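Local coordinates for non-toxic crystal protein (Bacillus thuringiensis, PDB 2D42) that forms parasporal inclusions and is of unknown function, being non-toxic although its structure closely resembles that of beta-pore-forming toxins, at residues A1-L6 against P209-S214; I35-L40 against T97-K102; A42-P47 against G116-E121; S87-G92 against T167-V172. One frame throughout, in Å; residues are numbered along the deposited sequence.

Contact 1: residues A1-L6 against P209-S214; sequences AIINLL and PGFTIS
Ile3 N is hydrogen-bonded to Gly92 O over 2.8 Å, which fixes strand 2-4 as a parallel neighbour of strand 71-94, and the Ile3 side chain points toward residues 209-214. No hydrogen bond joins those two segments; what joins them is loose apolar packing around the Phe211 ring. Ile3 CG2 comes up at the ring edge, close to its plane, 4.2 Å from Phe211 CE2. CG1 of the same side chain is turned to the loop, 4.2 Å from Pro209 O. Leu5 is the first helical residue after the N-cap position held by Asn4, and with its CG anti to the carbonyl carbon (chi1 -65°) its end comes nearer the ring than its CB does. Leu5 CD2 arrives obliquely, 4.2 Å from Phe211 CZ. Ahead of the ring the chain bends at Gly210, whose phi is positive (91°), before strand 211-214 begins. Leu203 of helix 199-206 and Val93 also touch Phe211, and the Phe222 ring meets it at about 55°. The arrangement packs the N-terminal strand and the start of its helix on the strand 211-214 region, in the helix-bearing half of the elongated, strand-rich fold of the aerolysin/epsilon-toxin clan.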
loop_
_atom_site.group_PDB
_atom_site.type_symbol
_atom_site.label_atom_id
_atom_site.label_comp_id
_atom_site.label_asym_id
_atom_site.label_seq_id
_atom_site.Cartn_x
_atom_site.Cartn_y
_atom_site.Cartn_z
ATOM N N ALA A 1 14.908 -3.821 8.290
ATOM C CA ALA A 1 15.777 -3.836 7.083
ATOM C C ALA A 1 15.195 -4.755 6.007
ATOM O O ALA A 1 14.118 -5.332 6.183
ATOM C CB ALA A 1 17.193 -4.291 7.465
ATOM N N ILE A 2 15.905 -4.883 4.890
ATOM C CA ILE A 2 15.442 -5.730 3.789
ATOM C C ILE A 2 16.296 -6.995 3.675
ATOM O O ILE A 2 17.513 -6.919 3.501
ATOM C CB ILE A 2 15.538 -4.999 2.432
ATOM C CG1 ILE A 2 14.849 -3.626 2.504
ATOM C CG2 ILE A 2 14.912 -5.866 1.341
ATOM C CD1 ILE A 2 13.346 -3.674 2.682
ATOM N N ILE A 3 15.663 -8.157 3.774
ATOM C CA ILE A 3 16.406 -9.403 3.642
ATOM C C ILE A 3 16.761 -9.571 2.169
ATOM O O ILE A 3 15.879 -9.600 1.319
ATOM C CB ILE A 3 15.571 -10.619 4.077
ATOM C CG1 ILE A 3 15.325 -10.584 5.592
ATOM C CG2 ILE A 3 16.274 -11.917 3.640
ATOM C CD1 ILE A 3 16.570 -10.724 6.444
ATOM N N ASN A 4 18.050 -9.660 1.857
ATOM C CA ASN A 4 18.455 -9.843 0.471
ATOM C C ASN A 4 18.600 -11.341 0.219
ATOM O O ASN A 4 19.525 -11.974 0.730
ATOM C CB ASN A 4 19.786 -9.145 0.192
ATOM C CG ASN A 4 20.159 -9.200 -1.268
ATOM O OD1 ASN A 4 20.087 -8.201 -1.977
ATOM N ND2 ASN A 4 20.539 -10.379 -1.733
ATOM N N LEU A 5 17.690 -11.901 -0.569
ATOM C CA LEU A 5 17.705 -13.331 -0.850
ATOM C C LEU A 5 18.971 -13.853 -1.519
ATOM O O LEU A 5 19.380 -14.989 -1.254
ATOM C CB LEU A 5 16.472 -13.714 -1.675
ATOM C CG LEU A 5 15.153 -13.503 -0.917
ATOM C CD1 LEU A 5 13.978 -13.671 -1.859
ATOM C CD2 LEU A 5 15.054 -14.487 0.241
ATOM N N LEU A 6 19.585 -13.050 -2.387
ATOM C CA LEU A 6 20.819 -13.465 -3.057
ATOM C C LEU A 6 21.958 -13.523 -2.047
ATOM O O LEU A 6 22.843 -14.372 -2.138
ATOM C CB LEU A 6 21.175 -12.495 -4.187
ATOM C CG LEU A 6 20.277 -12.564 -5.425
ATOM C CD1 LEU A 6 20.701 -11.500 -6.413
ATOM C CD2 LEU A 6 20.373 -13.940 -6.061
ATOM N N PRO A 209 15.587 -14.700 9.562
ATOM C CA PRO A 209 14.423 -14.174 10.285
ATOM C C PRO A 209 13.275 -13.746 9.379
ATOM O O PRO A 209 13.498 -13.282 8.262
ATOM C CB PRO A 209 14.995 -12.974 11.049
ATOM C CG PRO A 209 16.460 -13.268 11.134
ATOM C CD PRO A 209 16.761 -13.845 9.785
ATOM N N GLY A 210 12.051 -13.897 9.877
ATOM C CA GLY A 210 10.874 -13.488 9.126
ATOM C C GLY A 210 10.210 -14.520 8.230
ATOM O O GLY A 210 9.283 -14.193 7.483
ATOM N N PHE A 211 10.650 -15.769 8.307
ATOM C CA PHE A 211 10.077 -16.802 7.451
ATOM C C PHE A 211 9.574 -18.053 8.153
ATOM O O PHE A 211 10.115 -18.470 9.172
ATOM C CB PHE A 211 11.114 -17.263 6.427
ATOM C CG PHE A 211 11.532 -16.213 5.448
ATOM C CD1 PHE A 211 10.866 -16.073 4.232
ATOM C CD2 PHE A 211 12.638 -15.408 5.704
ATOM C CE1 PHE A 211 11.301 -15.153 3.282
ATOM C CE2 PHE A 211 13.077 -14.483 4.758
ATOM C CZ PHE A 211 12.408 -14.360 3.544
ATOM N N THR A 212 8.528 -18.648 7.595
ATOM C CA THR A 212 8.019 -19.913 8.102
ATOM C C THR A 212 8.115 -20.746 6.832
ATOM O O THR A 212 7.709 -20.294 5.763
ATOM C CB THR A 212 6.563 -19.833 8.600
ATOM O OG1 THR A 212 5.686 -19.566 7.506
ATOM C CG2 THR A 212 6.429 -18.736 9.655
ATOM N N ILE A 213 8.677 -21.944 6.948
ATOM C CA ILE A 213 8.893 -22.820 5.798
ATOM C C ILE A 213 7.879 -23.942 5.631
ATOM O O ILE A 213 7.463 -24.562 6.603
ATOM C CB ILE A 213 10.278 -23.492 5.880
ATOM C CG1 ILE A 213 11.323 -22.503 6.418
ATOM C CG2 ILE A 213 10.664 -24.043 4.512
ATOM C CD1 ILE A 213 11.519 -21.262 5.589
ATOM N N SER A 214 7.506 -24.221 4.389
ATOM C CA SER A 214 6.573 -25.303 4.118
ATOM C C SER A 214 7.107 -26.242 3.039
ATOM O O SER A 214 6.955 -25.975 1.850
ATOM C CB SER A 214 5.221 -24.749 3.672
ATOM O OG SER A 214 4.323 -25.810 3.381
#

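Contact 2: residues I35-L40 against T97-K102; sequences IRIAGL and TNITGK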
loop_
_atom_site.group_PDB
_atom_site.type_symbol
_atom_site.label_atom_id
_atom_site.label_comp_id
_atom_site.label_asym_id
_atom_site.label_seq_id
_atom_site.Cartn_x
_atom_site.Cartn_y
_atom_site.Cartn_z
ATOM N N ILE A 35 14.542 -17.340 -8.117
ATOM C CA ILE A 35 14.188 -17.023 -6.744
ATOM C C ILE A 35 13.149 -15.938 -6.967
ATOM O O ILE A 35 13.417 -14.972 -7.668
ATOM C CB ILE A 35 15.381 -16.414 -5.992
ATOM C CG1 ILE A 35 16.462 -17.479 -5.787
ATOM C CG2 ILE A 35 14.919 -15.834 -4.654
ATOM C CD1 ILE A 35 17.773 -16.921 -5.297
ATOM N N ARG A 36 11.960 -16.089 -6.404
ATOM C CA ARG A 36 10.960 -15.069 -6.635
ATOM C C ARG A 36 10.118 -14.705 -5.428
ATOM O O ARG A 36 10.050 -15.432 -4.440
ATOM C CB ARG A 36 10.036 -15.478 -7.790
ATOM C CG ARG A 36 8.990 -16.507 -7.428
ATOM C CD ARG A 36 7.900 -16.597 -8.506
ATOM N NE ARG A 36 8.445 -16.987 -9.806
ATOM C CZ ARG A 36 8.542 -16.182 -10.863
ATOM N NH1 ARG A 36 8.128 -14.922 -10.799
ATOM N NH2 ARG A 36 9.058 -16.643 -11.995
ATOM N N ILE A 37 9.467 -13.557 -5.553
ATOM C CA ILE A 37 8.589 -13.013 -4.537
ATOM C C ILE A 37 7.237 -12.936 -5.214
ATOM O O ILE A 37 7.124 -12.377 -6.306
ATOM C CB ILE A 37 9.060 -11.597 -4.115
ATOM C CG1 ILE A 37 10.255 -11.725 -3.167
ATOM C CG2 ILE A 37 7.904 -10.810 -3.489
ATOM C CD1 ILE A 37 10.984 -10.414 -2.921
ATOM N N ALA A 38 6.225 -13.512 -4.577
ATOM C CA ALA A 38 4.877 -13.525 -5.130
ATOM C C ALA A 38 3.801 -13.376 -4.063
ATOM O O ALA A 38 4.072 -13.505 -2.867
ATOM C CB ALA A 38 4.652 -14.834 -5.896
ATOM N N GLY A 39 2.574 -13.124 -4.509
ATOM C CA GLY A 39 1.461 -12.993 -3.588
ATOM C C GLY A 39 1.633 -11.857 -2.598
ATOM O O GLY A 39 1.335 -12.001 -1.417
ATOM N N LEU A 40 2.138 -10.730 -3.080
ATOM C CA LEU A 40 2.337 -9.555 -2.232
ATOM C C LEU A 40 1.049 -9.143 -1.515
ATOM O O LEU A 40 0.007 -8.962 -2.145
ATOM C CB LEU A 40 2.812 -8.395 -3.092
ATOM C CG LEU A 40 4.193 -7.778 -2.890
ATOM C CD1 LEU A 40 5.137 -8.711 -2.160
ATOM C CD2 LEU A 40 4.716 -7.403 -4.260
ATOM N N THR A 97 15.178 -7.395 -7.321
ATOM C CA THR A 97 14.373 -6.538 -8.197
ATOM C C THR A 97 13.262 -5.850 -7.412
ATOM O O THR A 97 12.553 -6.495 -6.636
ATOM C CB THR A 97 13.714 -7.352 -9.329
ATOM O OG1 THR A 97 14.728 -8.002 -10.101
ATOM C CG2 THR A 97 12.895 -6.441 -10.242
ATOM N N ASN A 98 13.099 -4.546 -7.604
ATOM C CA ASN A 98 12.045 -3.854 -6.878
ATOM C C ASN A 98 10.688 -4.184 -7.469
ATOM O O ASN A 98 10.532 -4.263 -8.682
ATOM C CB ASN A 98 12.281 -2.347 -6.870
ATOM C CG ASN A 98 13.274 -1.932 -5.808
ATOM O OD1 ASN A 98 13.194 -2.381 -4.663
ATOM N ND2 ASN A 98 14.212 -1.072 -6.173
ATOM N N ILE A 99 9.715 -4.407 -6.596
ATOM C CA ILE A 99 8.360 -4.732 -7.027
ATOM C C ILE A 99 7.365 -3.822 -6.320
ATOM O O ILE A 99 7.310 -3.782 -5.092
ATOM C CB ILE A 99 7.974 -6.173 -6.672
ATOM C CG1 ILE A 99 9.020 -7.154 -7.196
ATOM C CG2 ILE A 99 6.614 -6.503 -7.271
ATOM C CD1 ILE A 99 8.864 -8.536 -6.605
ATOM N N THR A 100 6.586 -3.088 -7.097
ATOM C CA THR A 100 5.585 -2.210 -6.527
ATOM C C THR A 100 4.240 -2.926 -6.490
ATOM O O THR A 100 3.755 -3.393 -7.514
ATOM C CB THR A 100 5.451 -0.929 -7.349
ATOM O OG1 THR A 100 6.664 -0.172 -7.241
ATOM C CG2 THR A 100 4.288 -0.090 -6.840
ATOM N N GLY A 101 3.653 -3.033 -5.302
ATOM C CA GLY A 101 2.359 -3.684 -5.179
ATOM C C GLY A 101 1.225 -2.694 -4.940
ATOM O O GLY A 101 1.449 -1.591 -4.435
ATOM N N LYS A 102 0.008 -3.082 -5.313
ATOM C CA LYS A 102 -1.176 -2.242 -5.117
ATOM C C LYS A 102 -1.949 -2.896 -3.973
ATOM O O LYS A 102 -2.149 -4.110 -3.985
ATOM C CB LYS A 102 -2.037 -2.233 -6.380
ATOM C CG LYS A 102 -2.802 -0.937 -6.630
ATOM C CD LYS A 102 -3.662 -0.516 -5.440
ATOM C CE LYS A 102 -4.522 0.691 -5.795
ATOM N NZ LYS A 102 -3.722 1.803 -6.389
#
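Ile99 lays its CD1 methyl against the branch point of Ile37, 4.0 Å from Ile37 CB and just as near to the CG2 methyl beside it. With CG1 anti to the carbonyl carbon (chi1 -53°), the extended branch carries CD1 to Ile37, and CG2 is turned to Leu40. There Ile99 CG2 meets Leu40 CD2 at 3.7 Å, and one isoleucine thus fits against two residues from either side of the corner that the chain turns at Gly39. The contact joins the large sheet of this aerolysin/epsilon-toxin-type fold to the loop leading into a three-stranded one: strand 36-43 runs antiparallel to strand 150-185 in the former, and residues 97-102 lead into strand 101-109 of the latter. Leu40 CD2 also looks at the backbone there, 4.5 Å from Gly101 CA. Leu40 is modelled with chi1 -116°, away from a staggered position. Its other methyl, CD1, packs on Cys171 of the large sheet, where Ile37 CG2 also lies. No polar bond crosses between the two segments. The backbone of Ile99 is held from elsewhere, its N being hydrogen-bonded to Thr125 OG1, and Asn98 OD1 accepts from Asn126 ND2.

Contact 3: residues A42-P47 against G116-E121; sequences ARIPDP and GRIAFE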
loop_
_atom_site.group_PDB
_atom_site.type_symbol
_atom_site.label_atom_id
_atom_site.label_comp_id
_atom_site.label_asym_id
_atom_site.label_seq_id
_atom_site.Cartn_x
_atom_site.Cartn_y
_atom_site.Cartn_z
ATOM N N ALA A 42 -0.549 -6.677 1.978
ATOM C CA ALA A 42 -0.304 -5.700 3.030
ATOM C C ALA A 42 -1.595 -5.454 3.784
ATOM O O ALA A 42 -2.537 -4.881 3.241
ATOM C CB ALA A 42 0.203 -4.402 2.432
ATOM N N ARG A 43 -1.645 -5.901 5.031
ATOM C CA ARG A 43 -2.840 -5.705 5.828
ATOM C C ARG A 43 -2.574 -4.779 7.004
ATOM O O ARG A 43 -1.425 -4.565 7.396
ATOM C CB ARG A 43 -3.401 -7.052 6.304
ATOM C CG ARG A 43 -2.420 -7.977 6.991
ATOM C CD ARG A 43 -2.989 -9.401 7.044
ATOM N NE ARG A 43 -2.043 -10.364 7.605
ATOM C CZ ARG A 43 -1.669 -10.397 8.880
ATOM N NH1 ARG A 43 -2.162 -9.519 9.749
ATOM N NH2 ARG A 43 -0.793 -11.306 9.292
ATOM N N ILE A 44 -3.653 -4.224 7.544
ATOM C CA ILE A 44 -3.598 -3.298 8.666
ATOM C C ILE A 44 -4.256 -3.960 9.868
ATOM O O ILE A 44 -5.479 -4.051 9.951
ATOM C CB ILE A 44 -4.330 -1.994 8.285
ATOM C CG1 ILE A 44 -3.645 -1.393 7.054
ATOM C CG2 ILE A 44 -4.360 -1.011 9.470
ATOM C CD1 ILE A 44 -4.372 -0.230 6.456
ATOM N N PRO A 45 -3.448 -4.440 10.820
ATOM C CA PRO A 45 -4.025 -5.096 11.997
ATOM C C PRO A 45 -5.006 -4.260 12.829
ATOM O O PRO A 45 -5.887 -4.814 13.469
ATOM C CB PRO A 45 -2.791 -5.554 12.779
ATOM C CG PRO A 45 -1.729 -4.588 12.353
ATOM C CD PRO A 45 -1.976 -4.419 10.885
ATOM N N ASP A 46 -4.863 -2.936 12.822
ATOM C CA ASP A 46 -5.785 -2.071 13.572
ATOM C C ASP A 46 -6.447 -1.114 12.588
ATOM O O ASP A 46 -5.974 -0.002 12.372
ATOM C CB ASP A 46 -5.042 -1.280 14.657
ATOM C CG ASP A 46 -5.979 -0.416 15.497
ATOM O OD1 ASP A 46 -7.205 -0.474 15.274
ATOM O OD2 ASP A 46 -5.488 0.322 16.378
ATOM N N PRO A 47 -7.556 -1.548 11.967
ATOM C CA PRO A 47 -8.300 -0.751 10.987
ATOM C C PRO A 47 -9.218 0.325 11.559
ATOM O O PRO A 47 -9.921 0.996 10.812
ATOM C CB PRO A 47 -9.076 -1.813 10.215
ATOM C CG PRO A 47 -9.419 -2.775 11.292
ATOM C CD PRO A 47 -8.111 -2.909 12.052
ATOM N N GLY A 116 -14.213 3.773 5.241
ATOM C CA GLY A 116 -13.617 4.325 4.038
ATOM C C GLY A 116 -12.604 3.309 3.503
ATOM O O GLY A 116 -11.742 2.839 4.241
ATOM N N ARG A 117 -12.713 2.939 2.234
ATOM C CA ARG A 117 -11.770 1.975 1.662
ATOM C C ARG A 117 -10.614 2.763 1.060
ATOM O O ARG A 117 -10.820 3.552 0.149
ATOM C CB ARG A 117 -12.438 1.144 0.556
ATOM C CG ARG A 117 -11.624 -0.085 0.124
ATOM C CD ARG A 117 -12.258 -0.817 -1.069
ATOM N NE ARG A 117 -11.761 -0.282 -2.332
ATOM C CZ ARG A 117 -12.520 0.215 -3.306
ATOM N NH1 ARG A 117 -13.842 0.253 -3.185
ATOM N NH2 ARG A 117 -11.945 0.687 -4.407
ATOM N N ILE A 118 -9.406 2.565 1.572
ATOM C CA ILE A 118 -8.258 3.280 1.034
ATOM C C ILE A 118 -7.496 2.374 0.075
ATOM O O ILE A 118 -7.661 1.150 0.092
ATOM C CB ILE A 118 -7.262 3.713 2.126
ATOM C CG1 ILE A 118 -6.630 2.472 2.766
ATOM C CG2 ILE A 118 -7.958 4.590 3.172
ATOM C CD1 ILE A 118 -5.379 2.775 3.532
ATOM N N ALA A 119 -6.662 2.993 -0.752
ATOM C CA ALA A 119 -5.837 2.278 -1.713
ATOM C C ALA A 119 -4.446 2.871 -1.567
ATOM O O ALA A 119 -4.297 4.081 -1.333
ATOM C CB ALA A 119 -6.357 2.495 -3.137
ATOM N N PHE A 120 -3.433 2.016 -1.662
ATOM C CA PHE A 120 -2.057 2.469 -1.564
ATOM C C PHE A 120 -1.104 1.554 -2.317
ATOM O O PHE A 120 -1.464 0.426 -2.690
ATOM C CB PHE A 120 -1.642 2.607 -0.089
ATOM C CG PHE A 120 -1.647 1.314 0.698
ATOM C CD1 PHE A 120 -0.459 0.623 0.933
ATOM C CD2 PHE A 120 -2.820 0.831 1.266
ATOM C CE1 PHE A 120 -0.437 -0.523 1.729
ATOM C CE2 PHE A 120 -2.814 -0.315 2.063
ATOM C CZ PHE A 120 -1.618 -0.994 2.298
ATOM N N GLU A 121 0.096 2.062 -2.585
ATOM C CA GLU A 121 1.112 1.284 -3.281
ATOM C C GLU A 121 2.345 1.236 -2.399
ATOM O O GLU A 121 2.569 2.123 -1.562
ATOM C CB GLU A 121 1.474 1.914 -4.628
ATOM C CG GLU A 121 0.358 1.906 -5.645
ATOM C CD GLU A 121 0.792 2.483 -6.986
ATOM O OE1 GLU A 121 1.768 3.259 -7.016
ATOM O OE2 GLU A 121 0.148 2.174 -8.009
#
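The two backbones stay well apart, with 9.5 Å between Ala42 CA and Glu121 CA at their nearest pairing, and no hydrogen bond passes from one to the other. Strand 36-43 of the large mixed sheet and the loop after it pack face to face on strand 114-122, an outer strand of the three-stranded sheet, in the manner of a beta-sandwich. Two side-chain pairs bridge the gap. Phe120 turns its ring toward Ala42, its CG sitting between the backbone N and the carbonyl carbon (chi1 63°). Ala42 CB approaches that ring obliquely, 3.9 Å from Phe120 CZ and nearly as close to CE1. Farther along, Ile44 and Ile118 meet end to end, Ile44 CD1 lying 4.3 Å from Ile118 CD1. Ile228 touches Ile44, Ile118 and Phe120, which ties both pairs into one apolar interior, and the Tyr103 ring meets that of Phe120 with the planes about 40° apart. Arg43, between Ala42 and Ile44, points the opposite way and forms a salt bridge with Glu170. Phe120 CZ also lies 4.1 Å from the backbone oxygen Ala42 O, across the contact.

Contact 4: residues S87-G92 against T167-V172; sequences SQTRDG and TVLECV
Leu169 carries its CG anti to the carbonyl carbon (chi1 -53°), with CD1 anti to its CA (chi2 177°), while Thr89 holds OG1 beside its own backbone N and CG2 anti to that N; together these torsions bring one leucine methyl up to the fork of the threonine. The methyl is in touch with all three atoms of that fork: Leu169 CD1 lies 3.5 Å from Thr89 OG1, 3.8 Å from Thr89 CG2 and 4.0 Å from Thr89 CB. A looser approach comes from the corner of the chain itself, where Asp91 O stands 4.4 Å from Leu169 CD1. That corner contains a classic beta bulge, Arg90 and Asp91 both facing Glu225 on the adjoining strand 219-244. Arg90 leads its side chain away from the leucine and forms a salt bridge with the carboxylate of Glu225. The other branch of Leu169 is engaged as well, CD2 packing on the CB of Ala42. The contact therefore joins strand 71-94 to strand 150-185 inside the buried middle of the molecule, by side chains and not by strand pairing. Its one side-chain polar atom at close range, Thr89 OG1, is hydrogen-bonded to Ala123 O, so the hydroxyl is satisfied within the interior while its flank accepts the leucine methyl, and the direct contact between the two segments is van der Waals in character.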
loop_
_atom_site.group_PDB
_atom_site.type_symbol
_atom_site.label_atom_id
_atom_site.label_comp_id
_atom_site.label_asym_id
_atom_site.label_seq_id
_atom_site.Cartn_x
_atom_site.Cartn_y
_atom_site.Cartn_z
ATOM N N SER A 87 3.231 4.926 1.770
ATOM C CA SER A 87 3.633 3.728 2.506
ATOM C C SER A 87 5.153 3.635 2.553
ATOM O O SER A 87 5.842 4.263 1.752
ATOM C CB SER A 87 3.080 2.474 1.835
ATOM O OG SER A 87 3.762 2.214 0.624
ATOM N N GLN A 88 5.673 2.849 3.491
ATOM C CA GLN A 88 7.113 2.677 3.610
ATOM C C GLN A 88 7.444 1.412 4.366
ATOM O O GLN A 88 7.033 1.237 5.514
ATOM C CB GLN A 88 7.749 3.866 4.343
ATOM C CG GLN A 88 9.267 3.796 4.413
ATOM C CD GLN A 88 9.864 4.872 5.297
ATOM O OE1 GLN A 88 11.058 5.149 5.229
ATOM N NE2 GLN A 88 9.039 5.473 6.139
ATOM N N THR A 89 8.198 0.529 3.725
ATOM C CA THR A 89 8.588 -0.719 4.363
ATOM C C THR A 89 9.685 -0.538 5.403
ATOM O O THR A 89 10.626 0.235 5.205
ATOM C CB THR A 89 9.109 -1.732 3.335
ATOM O OG1 THR A 89 8.064 -2.041 2.407
ATOM C CG2 THR A 89 9.600 -3.014 4.045
ATOM N N ARG A 90 9.553 -1.270 6.505
ATOM C CA ARG A 90 10.540 -1.260 7.569
ATOM C C ARG A 90 11.303 -2.586 7.468
ATOM O O ARG A 90 12.533 -2.604 7.334
ATOM C CB ARG A 90 9.865 -1.163 8.933
ATOM C CG ARG A 90 10.823 -1.380 10.084
ATOM C CD ARG A 90 10.106 -1.406 11.421
ATOM N NE ARG A 90 11.055 -1.565 12.518
ATOM C CZ ARG A 90 10.712 -1.642 13.800
ATOM N NH1 ARG A 90 9.434 -1.574 14.152
ATOM N NH2 ARG A 90 11.648 -1.780 14.729
ATOM N N ASP A 91 10.564 -3.692 7.536
ATOM C CA ASP A 91 11.167 -5.014 7.414
ATOM C C ASP A 91 10.621 -5.698 6.168
ATOM O O ASP A 91 9.449 -6.091 6.118
ATOM C CB ASP A 91 10.879 -5.871 8.648
ATOM C CG ASP A 91 11.510 -5.302 9.914
ATOM O OD1 ASP A 91 12.533 -4.594 9.800
ATOM O OD2 ASP A 91 10.996 -5.577 11.017
ATOM N N GLY A 92 11.474 -5.826 5.159
ATOM C CA GLY A 92 11.054 -6.451 3.923
ATOM C C GLY A 92 12.005 -7.510 3.392
ATOM O O GLY A 92 12.879 -8.010 4.100
ATOM N N THR A 167 1.619 -1.605 9.104
ATOM C CA THR A 167 1.131 -2.624 8.183
ATOM C C THR A 167 1.916 -3.909 8.381
ATOM O O THR A 167 3.065 -3.882 8.814
ATOM C CB THR A 167 1.305 -2.204 6.717
ATOM O OG1 THR A 167 2.695 -1.975 6.457
ATOM C CG2 THR A 167 0.495 -0.938 6.406
ATOM N N VAL A 168 1.278 -5.031 8.082
ATOM C CA VAL A 168 1.926 -6.326 8.169
ATOM C C VAL A 168 2.120 -6.679 6.702
ATOM O O VAL A 168 1.159 -6.744 5.944
ATOM C CB VAL A 168 1.034 -7.376 8.871
ATOM C CG1 VAL A 168 1.674 -8.767 8.754
ATOM C CG2 VAL A 168 0.881 -7.011 10.359
ATOM N N LEU A 169 3.368 -6.859 6.287
ATOM C CA LEU A 169 3.632 -7.164 4.887
ATOM C C LEU A 169 3.864 -8.650 4.720
ATOM O O LEU A 169 4.593 -9.260 5.495
ATOM C CB LEU A 169 4.844 -6.365 4.399
ATOM C CG LEU A 169 4.727 -4.852 4.648
ATOM C CD1 LEU A 169 6.013 -4.158 4.204
ATOM C CD2 LEU A 169 3.513 -4.287 3.894
ATOM N N GLU A 170 3.233 -9.231 3.706
ATOM C CA GLU A 170 3.357 -10.662 3.460
ATOM C C GLU A 170 3.590 -10.986 1.996
ATOM O O GLU A 170 3.242 -10.206 1.122
ATOM C CB GLU A 170 2.090 -11.379 3.935
ATOM C CG GLU A 170 1.908 -11.356 5.444
ATOM C CD GLU A 170 0.543 -11.855 5.879
ATOM O OE1 GLU A 170 0.353 -12.074 7.090
ATOM O OE2 GLU A 170 -0.343 -12.019 5.018
ATOM N N CYS A 171 4.197 -12.145 1.747
ATOM C CA CYS A 171 4.444 -12.614 0.392
ATOM C C CYS A 171 4.986 -14.034 0.449
ATOM O O CYS A 171 5.374 -14.520 1.514
ATOM C CB CYS A 171 5.431 -11.696 -0.348
ATOM S SG CYS A 171 7.154 -11.670 0.258
ATOM N N VAL A 172 4.973 -14.705 -0.694
ATOM C CA VAL A 172 5.484 -16.061 -0.786
ATOM C C VAL A 172 6.844 -15.999 -1.480
ATOM O O VAL A 172 7.013 -15.298 -2.483
ATOM C CB VAL A 172 4.547 -16.962 -1.614
ATOM C CG1 VAL A 172 5.174 -18.342 -1.787
ATOM C CG2 VAL A 172 3.188 -17.068 -0.927
#

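In the fold
All four contacts reach the large mixed sheet of this elongated chain. Contact 1, which ties the N-terminus to residues 209-214, encloses the other three along the sequence; contacts 2, 3 and 4 alternate their segments, so the strands are interlaced. Contacts 2 and 3 share strand 36-43 and also meet through neighbouring strands 101-109 and 114-122 of the small sheet, with centres 18 Å apart. Contact 4 is central: its centre lies 11 to 12 Å from each of the others, and it touches all of them. Contacts 1 and 3 are the most distant, 23 Å between centres. Together they join the helix-bearing end to the strands running into the long body.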